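PDB 1UPS: glcnac-alpha-1,4-gal-releasing endo-beta-galactosidase from Clostridium perfringens, which probably hydrolyses internal beta-galactosidic linkages in glycans, releasing the disaccharide GlcNAc-alpha-1,4-Gal, as a calcium-binding member of glycoside hydrolase family 16. Local coordinates for residues A225-Y230 with F235-G240. Numbering follows the deposited sequence. Where two conformers were deposited one is given.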
ATOM      1  N   ALA A 225      -2.599   9.997  -1.027  1.00 14.02           N
ATOM      2  CA  ALA A 225      -1.992   8.832  -0.369  1.00 13.21           C
ATOM      3  C   ALA A 225      -2.449   7.502  -0.938  1.00 12.64           C
ATOM      4  O   ALA A 225      -3.442   7.433  -1.684  1.00 11.49           O
ATOM      5  CB  ALA A 225      -2.308   8.875   1.163  1.00 13.17           C
ATOM      6  N   LEU A 226      -1.702   6.454  -0.574  1.00 11.73           N
ATOM      7  CA  LEU A 226      -2.082   5.057  -0.774  1.00 11.46           C
ATOM      8  C   LEU A 226      -2.359   4.446   0.599  1.00 11.64           C
ATOM      9  O   LEU A 226      -1.496   4.448   1.481  1.00 11.77           O
ATOM     10  CB  LEU A 226      -0.945   4.272  -1.468  1.00 11.63           C
ATOM     11  CG  LEU A 226      -0.363   4.949  -2.728  1.00 10.34           C
ATOM     12  CD1 LEU A 226       0.776   4.108  -3.277  1.00 10.20           C
ATOM     13  CD2 LEU A 226      -1.446   5.142  -3.782  1.00 11.20           C
ATOM     14  N   LYS A 227      -3.566   3.924   0.773  1.00 11.56           N
ATOM     15  CA  LYS A 227      -3.953   3.339   2.057  1.00 11.55           C
ATOM     16  C   LYS A 227      -4.327   1.888   1.824  1.00 11.61           C
ATOM     17  O   LYS A 227      -5.148   1.583   0.947  1.00 11.71           O
ATOM     18  CB  LYS A 227      -5.122   4.132   2.649  1.00 11.31           C
ATOM     19  CG  LYS A 227      -4.654   5.494   3.153  1.00 13.54           C
ATOM     20  CD  LYS A 227      -5.755   6.313   3.780  1.00 16.87           C
ATOM     21  CE  LYS A 227      -5.175   7.662   4.269  1.00 17.90           C
ATOM     22  NZ  LYS A 227      -6.207   8.427   5.074  1.00 19.31           N
ATOM     23  N   PHE A 228      -3.701   0.994   2.591  1.00 10.45           N
ATOM     24  CA  PHE A 228      -3.852  -0.448   2.392  1.00 10.16           C
ATOM     25  C   PHE A 228      -4.636  -1.076   3.534  1.00  9.68           C
ATOM     26  O   PHE A 228      -4.342  -0.797   4.685  1.00 10.16           O
ATOM     27  CB  PHE A 228      -2.462  -1.078   2.290  1.00  8.84           C
ATOM     28  CG  PHE A 228      -1.657  -0.526   1.150  1.00  9.88           C
ATOM     29  CD1 PHE A 228      -1.745  -1.096  -0.115  1.00 11.00           C
ATOM     30  CD2 PHE A 228      -0.855   0.590   1.340  1.00  9.30           C
ATOM     31  CE1 PHE A 228      -1.007  -0.555  -1.201  1.00  9.98           C
ATOM     32  CE2 PHE A 228      -0.112   1.140   0.273  1.00 11.15           C
ATOM     33  CZ  PHE A 228      -0.200   0.560  -0.987  1.00  9.87           C
ATOM     34  N   TYR A 229      -5.616  -1.923   3.191  1.00 11.15           N
ATOM     35  CA  TYR A 229      -6.560  -2.504   4.156  1.00 10.74           C
ATOM     36  C   TYR A 229      -6.543  -4.026   4.090  1.00 10.55           C
ATOM     37  O   TYR A 229      -6.582  -4.603   2.997  1.00 10.23           O
ATOM     38  CB  TYR A 229      -7.994  -2.024   3.859  1.00 11.05           C
ATOM     39  CG  TYR A 229      -8.160  -0.537   3.988  1.00 11.92           C
ATOM     40  CD1 TYR A 229      -8.608   0.029   5.185  1.00 13.16           C
ATOM     41  CD2 TYR A 229      -7.847   0.315   2.918  1.00 12.93           C
ATOM     42  CE1 TYR A 229      -8.741   1.412   5.306  1.00 14.40           C
ATOM     43  CE2 TYR A 229      -7.965   1.682   3.038  1.00 12.61           C
ATOM     44  CZ  TYR A 229      -8.424   2.223   4.234  1.00 15.18           C
ATOM     45  OH  TYR A 229      -8.542   3.599   4.353  1.00 15.89           O
ATOM     46  N   TYR A 230      -6.471  -4.660   5.259  1.00  9.68           N
ATOM     47  CA  TYR A 230      -6.515  -6.120   5.376  1.00  9.85           C
ATOM     48  C   TYR A 230      -7.794  -6.482   6.084  1.00 10.16           C
ATOM     49  O   TYR A 230      -8.007  -6.052   7.224  1.00 10.76           O
ATOM     50  CB  TYR A 230      -5.344  -6.618   6.212  1.00 10.12           C
ATOM     51  CG  TYR A 230      -5.304  -8.132   6.444  1.00 10.16           C
ATOM     52  CD1 TYR A 230      -4.848  -8.995   5.436  1.00 11.24           C
ATOM     53  CD2 TYR A 230      -5.672  -8.685   7.687  1.00 12.21           C
ATOM     54  CE1 TYR A 230      -4.762 -10.372   5.638  1.00 11.72           C
ATOM     55  CE2 TYR A 230      -5.603 -10.080   7.909  1.00 10.83           C
ATOM     56  CZ  TYR A 230      -5.131 -10.911   6.881  1.00 11.77           C
ATOM     57  OH  TYR A 230      -5.051 -12.275   7.068  1.00 11.06           O
ATOM     58  N   PHE A 235      -3.971  -1.061   7.441  1.00  9.61           N
ATOM     59  CA  PHE A 235      -2.783  -1.881   7.710  1.00 10.41           C
ATOM     60  C   PHE A 235      -1.489  -1.109   7.394  1.00 10.92           C
ATOM     61  O   PHE A 235      -0.475  -1.275   8.098  1.00 11.91           O
ATOM     62  CB  PHE A 235      -2.873  -3.185   6.884  1.00  9.99           C
ATOM     63  CG  PHE A 235      -1.678  -4.123   7.030  1.00 10.63           C
ATOM     64  CD1 PHE A 235      -1.563  -4.961   8.133  1.00 13.58           C
ATOM     65  CD2 PHE A 235      -0.715  -4.194   6.028  1.00 10.80           C
ATOM     66  CE1 PHE A 235      -0.473  -5.856   8.247  1.00 14.32           C
ATOM     67  CE2 PHE A 235       0.382  -5.071   6.133  1.00 12.28           C
ATOM     68  CZ  PHE A 235       0.489  -5.904   7.241  1.00 13.14           C
ATOM     69  N   LYS A 236      -1.537  -0.242   6.380  1.00 10.84           N
ATOM     70  CA  LYS A 236      -0.358   0.540   5.939  1.00 11.22           C
ATOM     71  C   LYS A 236      -0.795   1.808   5.210  1.00 11.36           C
ATOM     72  O   LYS A 236      -1.819   1.819   4.516  1.00 10.93           O
ATOM     73  CB  LYS A 236       0.507  -0.292   4.985  1.00 12.09           C
ATOM     74  CG  LYS A 236       1.820   0.399   4.589  1.00 13.40           C
ATOM     75  CD  LYS A 236       2.691  -0.495   3.753  1.00 15.99           C
ATOM     76  CE  LYS A 236       4.020   0.169   3.340  0.65 18.28           C
ATOM     77  NZ  LYS A 236       4.938  -0.813   2.620  0.65 17.23           N
ATOM     78  N   VAL A 237       0.009   2.864   5.344  1.00 11.24           N
ATOM     79  CA  VAL A 237      -0.228   4.106   4.626  1.00 12.01           C
ATOM     80  C   VAL A 237       1.069   4.578   3.994  1.00 12.50           C
ATOM     81  O   VAL A 237       2.121   4.555   4.640  1.00 12.76           O
ATOM     82  CB  VAL A 237      -0.708   5.234   5.577  0.65 12.30           C
ATOM     83  CG1 VAL A 237      -0.928   6.536   4.806  0.65 13.39           C
ATOM     84  CG2 VAL A 237      -1.971   4.834   6.288  0.65 12.77           C
ATOM     85  N   ILE A 238       0.982   4.971   2.720  1.00 12.76           N
ATOM     86  CA  ILE A 238       2.084   5.638   2.043  1.00 13.89           C
ATOM     87  C   ILE A 238       1.582   7.011   1.599  1.00 14.36           C
ATOM     88  O   ILE A 238       0.590   7.097   0.873  1.00 14.70           O
ATOM     89  CB  ILE A 238       2.552   4.802   0.840  1.00 13.65           C
ATOM     90  CG1 ILE A 238       3.164   3.480   1.318  1.00 14.20           C
ATOM     91  CG2 ILE A 238       3.530   5.635  -0.059  1.00 14.89           C
ATOM     92  CD1 ILE A 238       3.478   2.492   0.167  1.00 14.94           C
ATOM     93  N   TYR A 239       2.235   8.084   2.051  1.00 15.30           N
ATOM     94  CA  TYR A 239       1.789   9.432   1.672  1.00 16.38           C
ATOM     95  C   TYR A 239       2.482   9.816   0.374  1.00 17.11           C
ATOM     96  O   TYR A 239       3.684   9.615   0.246  1.00 18.94           O
ATOM     97  CB  TYR A 239       1.997  10.454   2.815  1.00 16.67           C
ATOM     98  CG  TYR A 239       0.948  10.275   3.923  1.00 18.46           C
ATOM     99  CD1 TYR A 239      -0.389  10.638   3.717  1.00 18.34           C
ATOM    100  CD2 TYR A 239       1.286   9.683   5.152  1.00 19.47           C
ATOM    101  CE1 TYR A 239      -1.368  10.446   4.724  1.00 20.15           C
ATOM    102  CE2 TYR A 239       0.318   9.477   6.153  1.00 20.13           C
ATOM    103  CZ  TYR A 239      -1.011   9.862   5.928  1.00 21.00           C
ATOM    104  OH  TYR A 239      -1.979   9.671   6.914  1.00 21.25           O
ATOM    105  N   GLY A 240       1.712  10.332  -0.583  1.00 16.62           N
ATOM    106  CA  GLY A 240       2.168  10.534  -1.956  1.00 16.68           C
ATOM    107  C   GLY A 240       1.532   9.478  -2.851  1.00 16.46           C
ATOM    108  O   GLY A 240       1.269   8.363  -2.408  1.00 18.24           O
TER
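Phe235 and Lys236 both stand opposite Phe228, a classic beta bulge in which one carbonyl takes two amides. Phe235 N donates to Phe228 O at 2.8 Å, nearly in line with the carbonyl, whereas Lys236 N reaches the same oxygen at 3.3 Å, a weak bond. Phe235 carries the helix-like psi of -33° that lets two residues fit against one. Beyond the bulge the pairing is regular: Leu226 N to Ile238 O and Ile238 N to Leu226 O are both 2.8 Å, and Phe228 N donates to Lys236 O. With axes at 173°, 225-230 and 235-239 form an antiparallel beta hairpin in the GH16 jelly-roll sandwich, at one end of its sheet, where 225-230 also pairs with strand 215-221. Leu226, Phe228, Lys236 and Ile238 share the face turned to strands 168-170 and 181-187 of the second sheet. There, with CG anti to the carbonyl carbon (chi1 -60°), the Phe228 ring lies alongside Lys236 and turns its CD2/CE2 edge to Lys236 O, while CE2 meets Ile238 CD1 obliquely at 3.8 Å. On the reverse face, Ala225 CB meets Tyr239 CD1 at 3.6 Å. Tyr239 joins the hairpin to the C-terminal part, probably a ricin-type beta-trefoil: its hydroxyl is hydrogen-bonded to Lys329 and Glu372, of strands 327-332 and 370-375, and its ring stacks with Tyr331.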